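Reducing end xylose-releasing exo-oligoxylanase (Bacillus halodurans, PDB 1WU4) hydrolyses xylo-oligosaccharides of three or more units, releasing xylose from the reducing end of their beta anomers with inversion of anomeric configuration. Local coordinates at residues G53-Y58 with I91-M96; L59-N64 with R357-N362; Y132-L137 with E205-W210. The protein carries 1 engineered substitution. All coordinates share one frame; numbering follows the deposited sequence.

Overall arrangement
Contact 3 joins two helices of the (alpha/alpha)6 barrel, while contacts 1 and 2 each set a strand or loop against a helix. Contacts 1 and 2 use consecutive pieces of chain, 53-58 and 59-64, and their centres lie about 18 Å apart; they touch where Ile91 CD1 meets Leu59 CD1 at 3.5 Å. Contact 1 also packs against contact 3, with Thr95 CG2 3.5 Å from Phe133 CZ. Contacts 2 and 3 do not meet: their nearest atoms are about 9 Å apart. Contact 2 is nearest the catalytic centre, its Tyr359 side chain about 3 Å from that of Glu70, the probable proton donor, whereas contact 3 lies away from the catalytic residues.

Contact 1: residues G53-Y58 with I91-M96; sequences GDDLGY and IWNWTM
Trp94 and Tyr58 form the tight end of this contact between the 56-58 strand and the 91-96 helix, whose axes are nearly perpendicular at 87°. Tyr58 CB stands over the five-membered ring of Trp94, 4.2 Å from its centroid and 9° off the normal, a CH-pi contact; the phenol ring is oblique to the indole, and its CD2 lies 3.5 Å from Trp94 NE1. Beside them Gly57 brings the backbones close: its O is 3.2 Å from Trp94 CB and takes a CA-H...O contact from Ile91 CA at 3.4 Å. The other end is open to solvent, with Asp55 exposed, Asn93 partly so and a water joining Asp55 OD1 to Asn93 ND2. Asn93 CG is anti to the backbone N (chi1 -170°), which carries ND2 across to Asp55 O, a 3.0 Å hydrogen bond arriving from above the carbonyl plane. Leu56 CD2 packs against this amide. Replacing Asn93 by an alanine would probably leave Asp55 O without this donor and break the water bridge. Arg90 also grips the turn, bonding the carbonyls of Gly53 and Leu56. Tyr58 pairs through its backbone with Tyr50 of strand 49-52, while Trp94 and Tyr58 both rest on Met72 of helix 69-81.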
loop_
_atom_site.group_PDB
_atom_site.type_symbol
_atom_site.label_atom_id
_atom_site.label_comp_id
_atom_site.label_asym_id
_atom_site.label_seq_id
_atom_site.Cartn_x
_atom_site.Cartn_y
_atom_site.Cartn_z
ATOM N N GLY A 53 17.770 -3.683 -19.801
ATOM C CA GLY A 53 17.516 -3.664 -21.229
ATOM C C GLY A 53 16.684 -2.452 -21.603
ATOM O O GLY A 53 16.798 -1.399 -20.975
ATOM N N ASP A 54 15.840 -2.593 -22.618
ATOM C CA ASP A 54 14.999 -1.484 -23.053
ATOM C C ASP A 54 13.508 -1.691 -22.815
ATOM O O ASP A 54 12.695 -0.882 -23.259
ATOM C CB ASP A 54 15.237 -1.187 -24.535
ATOM C CG ASP A 54 16.256 -0.086 -24.749
ATOM O OD1 ASP A 54 16.005 1.051 -24.289
ATOM O OD2 ASP A 54 17.304 -0.352 -25.373
ATOM N N ASP A 55 13.144 -2.762 -22.116
ATOM C CA ASP A 55 11.734 -3.024 -21.851
ATOM C C ASP A 55 11.467 -3.677 -20.499
ATOM O O ASP A 55 10.344 -4.095 -20.222
ATOM C CB ASP A 55 11.141 -3.895 -22.964
ATOM C CG ASP A 55 11.851 -5.227 -23.107
ATOM O OD1 ASP A 55 11.414 -6.041 -23.948
ATOM O OD2 ASP A 55 12.845 -5.463 -22.387
ATOM N N LEU A 56 12.491 -3.763 -19.658
ATOM C CA LEU A 56 12.335 -4.368 -18.341
ATOM C C LEU A 56 12.814 -3.448 -17.227
ATOM O O LEU A 56 13.558 -2.495 -17.466
ATOM C CB LEU A 56 13.098 -5.694 -18.276
ATOM C CG LEU A 56 12.540 -6.843 -19.120
ATOM C CD1 LEU A 56 13.536 -7.991 -19.150
ATOM C CD2 LEU A 56 11.206 -7.300 -18.542
ATOM N N GLY A 57 12.374 -3.745 -16.009
ATOM C CA GLY A 57 12.756 -2.955 -14.856
ATOM C C GLY A 57 12.127 -3.535 -13.606
ATOM O O GLY A 57 11.148 -4.277 -13.691
ATOM N N TYR A 58 12.684 -3.213 -12.444
ATOM C CA TYR A 58 12.140 -3.729 -11.199
ATOM C C TYR A 58 12.539 -2.901 -9.992
ATOM O O TYR A 58 13.475 -2.103 -10.051
ATOM C CB TYR A 58 12.596 -5.182 -10.988
ATOM C CG TYR A 58 14.102 -5.375 -10.916
ATOM C CD1 TYR A 58 14.829 -4.978 -9.793
ATOM C CD2 TYR A 58 14.800 -5.961 -11.974
ATOM C CE1 TYR A 58 16.213 -5.161 -9.722
ATOM C CE2 TYR A 58 16.182 -6.146 -11.915
ATOM C CZ TYR A 58 16.880 -5.745 -10.787
ATOM O OH TYR A 58 18.244 -5.931 -10.722
ATOM N N ILE A 91 8.266 -2.312 -15.437
ATOM C CA ILE A 91 7.987 -3.066 -14.218
ATOM C C ILE A 91 6.921 -4.141 -14.439
ATOM O O ILE A 91 7.089 -5.290 -14.025
ATOM C CB ILE A 91 7.518 -2.120 -13.084
ATOM C CG1 ILE A 91 8.646 -1.150 -12.716
ATOM C CG2 ILE A 91 7.094 -2.933 -11.865
ATOM C CD1 ILE A 91 8.225 -0.058 -11.745
ATOM N N TRP A 92 5.824 -3.767 -15.088
ATOM C CA TRP A 92 4.740 -4.707 -15.349
ATOM C C TRP A 92 5.226 -5.846 -16.248
ATOM O O TRP A 92 4.852 -7.002 -16.058
ATOM C CB TRP A 92 3.568 -3.965 -15.997
ATOM C CG TRP A 92 2.388 -4.822 -16.356
ATOM C CD1 TRP A 92 1.727 -4.826 -17.550
ATOM C CD2 TRP A 92 1.706 -5.771 -15.518
ATOM N NE1 TRP A 92 0.678 -5.712 -17.510
ATOM C CE2 TRP A 92 0.641 -6.305 -16.276
ATOM C CE3 TRP A 92 1.890 -6.218 -14.201
ATOM C CZ2 TRP A 92 -0.240 -7.266 -15.764
ATOM C CZ3 TRP A 92 1.010 -7.177 -13.692
ATOM C CH2 TRP A 92 -0.040 -7.688 -14.476
ATOM N N ASN A 93 6.072 -5.519 -17.220
ATOM C CA ASN A 93 6.603 -6.531 -18.122
ATOM C C ASN A 93 7.445 -7.545 -17.341
ATOM O O ASN A 93 7.312 -8.753 -17.538
ATOM C CB ASN A 93 7.441 -5.866 -19.220
ATOM C CG ASN A 93 7.826 -6.831 -20.324
ATOM O OD1 ASN A 93 7.014 -7.649 -20.761
ATOM N ND2 ASN A 93 9.066 -6.731 -20.792
ATOM N N TRP A 94 8.298 -7.053 -16.445
ATOM C CA TRP A 94 9.143 -7.929 -15.635
ATOM C C TRP A 94 8.252 -8.809 -14.762
ATOM O O TRP A 94 8.494 -10.006 -14.602
ATOM C CB TRP A 94 10.061 -7.095 -14.736
ATOM C CG TRP A 94 11.283 -7.818 -14.219
ATOM C CD1 TRP A 94 12.545 -7.766 -14.746
ATOM C CD2 TRP A 94 11.371 -8.656 -13.056
ATOM N NE1 TRP A 94 13.411 -8.509 -13.981
ATOM C CE2 TRP A 94 12.720 -9.068 -12.939
ATOM C CE3 TRP A 94 10.444 -9.099 -12.099
ATOM C CZ2 TRP A 94 13.165 -9.898 -11.904
ATOM C CZ3 TRP A 94 10.889 -9.928 -11.068
ATOM C CH2 TRP A 94 12.241 -10.316 -10.981
ATOM N N THR A 95 7.220 -8.193 -14.193
ATOM C CA THR A 95 6.276 -8.885 -13.327
ATOM C C THR A 95 5.584 -10.045 -14.039
ATOM O O THR A 95 5.532 -11.162 -13.521
ATOM C CB THR A 95 5.209 -7.901 -12.807
ATOM O OG1 THR A 95 5.849 -6.859 -12.062
ATOM C CG2 THR A 95 4.208 -8.616 -11.913
ATOM N N MET A 96 5.046 -9.779 -15.222
ATOM C CA MET A 96 4.361 -10.815 -15.981
ATOM C C MET A 96 5.308 -11.901 -16.477
ATOM O O MET A 96 4.949 -13.076 -16.527
ATOM C CB MET A 96 3.623 -10.195 -17.169
ATOM C CG MET A 96 2.288 -9.559 -16.806
ATOM S SD MET A 96 1.160 -10.752 -16.051
ATOM C CE MET A 96 1.076 -11.985 -17.330
HETATM O O HOH W 1 10.042 -8.253 -23.019
#

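Contact 2: residues L59-N64 with R357-N362; sequences LLDTGN and RRYYDN
The start of helix 358-372 meets the loop between strands 56-59 and 67-68 beside the catalytic centre, where Tyr359 packs on Asp61. Asp61 CA lies over one face of the Tyr359 ring, 3.8 Å from its centroid and 20° off the normal, a CH-pi contact. A chi1 of 178° swings the Asp61 carboxylate away from its own backbone N and against this ring: CG is 3.4 Å from Tyr359 CD2, and the two planes are 31° apart. The carboxylate is held by its own loop in an Asx motif. Its OD1 accepts from Asn64 N at 3.0 Å, while OD2 takes Asn64 ND2 at the same length; both donors come from above the carboxylate plane. Thr62 OG1 receives a weak bond from Tyr359 N at 3.3 Å and has a stronger partner in Asn356 O. Its methyl, CG2, sits over one face of the Arg358 guanidinium, 3.4 Å from NH2; that guanidinium is fixed by NH1 to Gly355 O and by NH2 to Lys47 O. At Gly63, CA approaches Arg357 CG at 3.9 Å. The phenol end of Tyr359 bonds to Glu70 OE1, consistent with a second-shell role in placing the probable proton donor. Leu60 pairs through its backbone with Ile48, while Leu59 and Arg358 rest on strand 49-52.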
loop_
_atom_site.group_PDB
_atom_site.type_symbol
_atom_site.label_atom_id
_atom_site.label_comp_id
_atom_site.label_asym_id
_atom_site.label_seq_id
_atom_site.Cartn_x
_atom_site.Cartn_y
_atom_site.Cartn_z
ATOM N N LEU A 59 11.795 -3.068 -8.905
ATOM C CA LEU A 59 12.125 -2.394 -7.662
ATOM C C LEU A 59 12.787 -3.473 -6.833
ATOM O O LEU A 59 12.258 -4.578 -6.689
ATOM C CB LEU A 59 10.883 -1.861 -6.943
ATOM C CG LEU A 59 10.544 -0.409 -7.284
ATOM C CD1 LEU A 59 9.966 -0.345 -8.686
ATOM C CD2 LEU A 59 9.554 0.153 -6.272
ATOM N N LEU A 60 13.960 -3.161 -6.304
ATOM C CA LEU A 60 14.707 -4.124 -5.520
ATOM C C LEU A 60 14.557 -3.924 -4.026
ATOM O O LEU A 60 14.716 -2.808 -3.524
ATOM C CB LEU A 60 16.190 -4.037 -5.887
ATOM C CG LEU A 60 17.157 -4.969 -5.155
ATOM C CD1 LEU A 60 16.953 -6.399 -5.636
ATOM C CD2 LEU A 60 18.589 -4.522 -5.417
ATOM N N ASP A 61 14.222 -4.997 -3.314
ATOM C CA ASP A 61 14.146 -4.910 -1.867
ATOM C C ASP A 61 15.632 -4.962 -1.558
ATOM O O ASP A 61 16.217 -6.039 -1.422
ATOM C CB ASP A 61 13.447 -6.124 -1.254
ATOM C CG ASP A 61 13.400 -6.057 0.262
ATOM O OD1 ASP A 61 14.414 -5.648 0.866
ATOM O OD2 ASP A 61 12.359 -6.416 0.849
ATOM N N THR A 62 16.243 -3.788 -1.493
ATOM C CA THR A 62 17.672 -3.664 -1.249
ATOM C C THR A 62 18.192 -4.454 -0.052
ATOM O O THR A 62 19.327 -4.930 -0.063
ATOM C CB THR A 62 18.052 -2.183 -1.081
ATOM O OG1 THR A 62 17.245 -1.598 -0.052
ATOM C CG2 THR A 62 17.818 -1.426 -2.382
ATOM N N GLY A 63 17.362 -4.603 0.975
ATOM C CA GLY A 63 17.788 -5.325 2.160
ATOM C C GLY A 63 17.776 -6.839 2.051
ATOM O O GLY A 63 18.672 -7.508 2.566
ATOM N N ASN A 64 16.765 -7.384 1.384
ATOM C CA ASN A 64 16.646 -8.830 1.235
ATOM C C ASN A 64 17.187 -9.341 -0.098
ATOM O O ASN A 64 17.145 -10.540 -0.376
ATOM C CB ASN A 64 15.183 -9.242 1.401
ATOM C CG ASN A 64 14.660 -8.970 2.800
ATOM O OD1 ASN A 64 15.165 -9.521 3.779
ATOM N ND2 ASN A 64 13.651 -8.114 2.901
ATOM N N ARG A 357 19.138 -0.952 3.371
ATOM C CA ARG A 357 17.749 -1.208 3.752
ATOM C C ARG A 357 16.808 -0.023 3.560
ATOM O O ARG A 357 15.826 0.128 4.286
ATOM C CB ARG A 357 17.698 -1.699 5.197
ATOM C CG ARG A 357 18.109 -3.155 5.329
ATOM C CD ARG A 357 18.334 -3.569 6.770
ATOM N NE ARG A 357 18.478 -5.017 6.899
ATOM C CZ ARG A 357 19.355 -5.755 6.225
ATOM N NH1 ARG A 357 19.405 -7.068 6.415
ATOM N NH2 ARG A 357 20.183 -5.188 5.358
ATOM N N ARG A 358 17.099 0.793 2.555
ATOM C CA ARG A 358 16.298 1.972 2.247
ATOM C C ARG A 358 14.939 1.643 1.614
ATOM O O ARG A 358 13.992 2.416 1.730
ATOM C CB ARG A 358 17.087 2.883 1.304
ATOM C CG ARG A 358 17.557 2.186 0.029
ATOM C CD ARG A 358 18.373 3.115 -0.853
ATOM N NE ARG A 358 18.785 2.477 -2.101
ATOM C CZ ARG A 358 19.686 1.503 -2.191
ATOM N NH1 ARG A 358 20.288 1.038 -1.105
ATOM N NH2 ARG A 358 19.986 0.994 -3.377
ATOM N N TYR A 359 14.852 0.489 0.961
ATOM C CA TYR A 359 13.643 0.052 0.261
ATOM C C TYR A 359 12.257 0.299 0.874
ATOM O O TYR A 359 11.487 1.115 0.359
ATOM C CB TYR A 359 13.769 -1.437 -0.088
ATOM C CG TYR A 359 12.481 -2.087 -0.553
ATOM C CD1 TYR A 359 11.910 -1.767 -1.788
ATOM C CD2 TYR A 359 11.820 -3.009 0.258
ATOM C CE1 TYR A 359 10.707 -2.353 -2.199
ATOM C CE2 TYR A 359 10.623 -3.598 -0.142
ATOM C CZ TYR A 359 10.073 -3.265 -1.367
ATOM O OH TYR A 359 8.882 -3.843 -1.746
ATOM N N TYR A 360 11.926 -0.413 1.948
ATOM C CA TYR A 360 10.600 -0.286 2.554
ATOM C C TYR A 360 10.271 1.119 3.034
ATOM O O TYR A 360 9.205 1.657 2.727
ATOM C CB TYR A 360 10.444 -1.289 3.704
ATOM C CG TYR A 360 9.034 -1.395 4.252
ATOM C CD1 TYR A 360 7.967 -1.782 3.435
ATOM C CD2 TYR A 360 8.769 -1.126 5.592
ATOM C CE1 TYR A 360 6.669 -1.898 3.947
ATOM C CE2 TYR A 360 7.483 -1.239 6.112
ATOM C CZ TYR A 360 6.439 -1.626 5.287
ATOM O OH TYR A 360 5.167 -1.750 5.805
ATOM N N ASP A 361 11.188 1.713 3.785
ATOM C CA ASP A 361 10.988 3.058 4.303
ATOM C C ASP A 361 10.731 4.054 3.191
ATOM O O ASP A 361 9.827 4.881 3.280
ATOM C CB ASP A 361 12.222 3.512 5.077
ATOM C CG ASP A 361 12.527 2.613 6.240
ATOM O OD1 ASP A 361 12.126 2.952 7.370
ATOM O OD2 ASP A 361 13.150 1.559 6.014
ATOM N N ASN A 362 11.532 3.971 2.138
ATOM C CA ASN A 362 11.402 4.911 1.042
ATOM C C ASN A 362 10.157 4.743 0.188
ATOM O O ASN A 362 9.690 5.714 -0.405
ATOM C CB ASN A 362 12.680 4.896 0.204
ATOM C CG ASN A 362 13.861 5.457 0.972
ATOM O OD1 ASN A 362 13.711 5.896 2.113
ATOM N ND2 ASN A 362 15.038 5.445 0.355
#

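Contact 3: residues Y132-L137 with E205-W210; sequences YFALAL and ELFSLW
Leu135 lies against the edge of the Phe207 ring and spreads its branches toward Leu206, joining two helices of the (alpha/alpha)6 barrel. The axes of the 132-137 and 205-210 segments approach to 10.9 Å and cross at 58°, a spacing bridged mainly by Leu135, Leu206 and the Phe207 ring. No hydrogen bond crosses the interface. Leu135 points its CG away from its own backbone N, at a chi1 of -168°, and this directs CD1 to the second helix, where it meets Leu206 CD1 at 3.9 Å. The backbone also takes part: Leu135 N stands near the plane of the Phe207 ring, 3.8 Å from CE1. On the Phe207 side the touching is done by the end of the ring, CE1 and CZ. Ala134 adds only a methyl, its CB 3.9 Å from Phe207 CZ, and approaches the ring obliquely. Leu162 of helix 154-167 touches both Ala134 and Phe207, and Trp219 meets the Phe207 ring edge-to-face; Trp277 of helix 265-278 packs on Leu135 and Leu206. Within the 205-210 segment, Leu206 O accepts from both Leu209 N and Trp210 N and lies over one face of the Trp210 indole. The indole turns an edge to the opposing helix, with Trp210 CZ3 4.0 Å from Leu135 CD1.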
loop_
_atom_site.group_PDB
_atom_site.type_symbol
_atom_site.label_atom_id
_atom_site.label_comp_id
_atom_site.label_asym_id
_atom_site.label_seq_id
_atom_site.Cartn_x
_atom_site.Cartn_y
_atom_site.Cartn_z
ATOM N N TYR A 132 -2.692 -3.941 -5.342
ATOM C CA TYR A 132 -2.039 -2.747 -5.873
ATOM C C TYR A 132 -1.856 -2.910 -7.387
ATOM O O TYR A 132 -2.019 -1.947 -8.133
ATOM C CB TYR A 132 -0.683 -2.504 -5.198
ATOM C CG TYR A 132 -0.731 -1.496 -4.065
ATOM C CD1 TYR A 132 -0.457 -0.148 -4.292
ATOM C CD2 TYR A 132 -1.060 -1.891 -2.767
ATOM C CE1 TYR A 132 -0.505 0.784 -3.250
ATOM C CE2 TYR A 132 -1.114 -0.970 -1.724
ATOM C CZ TYR A 132 -0.835 0.363 -1.973
ATOM O OH TYR A 132 -0.888 1.276 -0.945
ATOM N N PHE A 133 -1.527 -4.121 -7.844
ATOM C CA PHE A 133 -1.378 -4.350 -9.286
ATOM C C PHE A 133 -2.684 -3.976 -9.985
ATOM O O PHE A 133 -2.691 -3.243 -10.972
ATOM C CB PHE A 133 -1.090 -5.828 -9.610
ATOM C CG PHE A 133 0.330 -6.267 -9.359
ATOM C CD1 PHE A 133 1.408 -5.496 -9.780
ATOM C CD2 PHE A 133 0.583 -7.488 -8.742
ATOM C CE1 PHE A 133 2.721 -5.939 -9.589
ATOM C CE2 PHE A 133 1.888 -7.939 -8.549
ATOM C CZ PHE A 133 2.957 -7.163 -8.971
ATOM N N ALA A 134 -3.791 -4.494 -9.462
ATOM C CA ALA A 134 -5.098 -4.242 -10.052
ATOM C C ALA A 134 -5.449 -2.766 -10.155
ATOM O O ALA A 134 -5.838 -2.298 -11.224
ATOM C CB ALA A 134 -6.176 -4.988 -9.273
ATOM N N LEU A 135 -5.314 -2.015 -9.064
ATOM C CA LEU A 135 -5.662 -0.603 -9.151
ATOM C C LEU A 135 -4.692 0.167 -10.042
ATOM O O LEU A 135 -5.113 1.036 -10.806
ATOM C CB LEU A 135 -5.737 0.050 -7.764
ATOM C CG LEU A 135 -6.372 1.452 -7.805
ATOM C CD1 LEU A 135 -7.785 1.366 -8.373
ATOM C CD2 LEU A 135 -6.407 2.057 -6.413
ATOM N N ALA A 136 -3.402 -0.151 -9.955
ATOM C CA ALA A 136 -2.407 0.527 -10.782
ATOM C C ALA A 136 -2.726 0.295 -12.260
ATOM O O ALA A 136 -2.602 1.206 -13.081
ATOM C CB ALA A 136 -1.008 0.017 -10.456
ATOM N N LEU A 137 -3.139 -0.925 -12.590
ATOM C CA LEU A 137 -3.495 -1.260 -13.965
ATOM C C LEU A 137 -4.742 -0.495 -14.415
ATOM O O LEU A 137 -4.806 -0.039 -15.558
ATOM C CB LEU A 137 -3.709 -2.770 -14.102
ATOM C CG LEU A 137 -2.428 -3.611 -14.062
ATOM C CD1 LEU A 137 -2.774 -5.067 -13.816
ATOM C CD2 LEU A 137 -1.663 -3.456 -15.370
ATOM N N GLU A 205 -13.617 0.307 -3.262
ATOM C CA GLU A 205 -14.691 1.183 -3.725
ATOM C C GLU A 205 -14.536 1.362 -5.233
ATOM O O GLU A 205 -15.510 1.345 -5.986
ATOM C CB GLU A 205 -14.594 2.551 -3.046
ATOM C CG GLU A 205 -14.804 2.520 -1.547
ATOM C CD GLU A 205 -16.266 2.556 -1.161
ATOM O OE1 GLU A 205 -17.078 1.857 -1.805
ATOM O OE2 GLU A 205 -16.599 3.281 -0.201
ATOM N N LEU A 206 -13.297 1.539 -5.674
ATOM C CA LEU A 206 -13.038 1.717 -7.093
ATOM C C LEU A 206 -13.238 0.400 -7.840
ATOM O O LEU A 206 -13.737 0.393 -8.965
ATOM C CB LEU A 206 -11.630 2.280 -7.302
ATOM C CG LEU A 206 -11.462 3.679 -6.693
ATOM C CD1 LEU A 206 -10.009 4.115 -6.778
ATOM C CD2 LEU A 206 -12.368 4.673 -7.413
ATOM N N PHE A 207 -12.873 -0.718 -7.218
ATOM C CA PHE A 207 -13.082 -2.007 -7.864
ATOM C C PHE A 207 -14.585 -2.222 -8.065
ATOM O O PHE A 207 -15.004 -2.858 -9.030
ATOM C CB PHE A 207 -12.526 -3.159 -7.015
ATOM C CG PHE A 207 -11.026 -3.150 -6.850
ATOM C CD1 PHE A 207 -10.204 -2.352 -7.650
ATOM C CD2 PHE A 207 -10.433 -3.970 -5.897
ATOM C CE1 PHE A 207 -8.810 -2.379 -7.494
ATOM C CE2 PHE A 207 -9.049 -4.004 -5.735
ATOM C CZ PHE A 207 -8.236 -3.205 -6.536
ATOM N N SER A 208 -15.398 -1.681 -7.159
ATOM C CA SER A 208 -16.847 -1.843 -7.271
ATOM C C SER A 208 -17.404 -1.093 -8.477
ATOM O O SER A 208 -18.560 -1.287 -8.857
ATOM C CB SER A 208 -17.556 -1.374 -5.988
ATOM O OG SER A 208 -17.734 0.034 -5.949
ATOM N N LEU A 209 -16.577 -0.245 -9.081
ATOM C CA LEU A 209 -16.990 0.519 -10.252
ATOM C C LEU A 209 -16.361 -0.017 -11.532
ATOM O O LEU A 209 -16.961 0.071 -12.605
ATOM C CB LEU A 209 -16.583 1.990 -10.104
ATOM C CG LEU A 209 -17.090 2.768 -8.892
ATOM C CD1 LEU A 209 -16.490 4.166 -8.899
ATOM C CD2 LEU A 209 -18.611 2.833 -8.922
ATOM N N TRP A 210 -15.166 -0.590 -11.415
ATOM C CA TRP A 210 -14.432 -1.051 -12.589
ATOM C C TRP A 210 -14.175 -2.542 -12.782
ATOM O O TRP A 210 -13.760 -2.954 -13.865
ATOM C CB TRP A 210 -13.096 -0.304 -12.660
ATOM C CG TRP A 210 -13.240 1.190 -12.540
ATOM C CD1 TRP A 210 -14.279 1.953 -12.996
ATOM C CD2 TRP A 210 -12.294 2.104 -11.969
ATOM N NE1 TRP A 210 -14.038 3.283 -12.746
ATOM C CE2 TRP A 210 -12.826 3.404 -12.118
ATOM C CE3 TRP A 210 -11.046 1.951 -11.350
ATOM C CZ2 TRP A 210 -12.154 4.546 -11.670
ATOM C CZ3 TRP A 210 -10.377 3.088 -10.904
ATOM C CH2 TRP A 210 -10.935 4.368 -11.068
#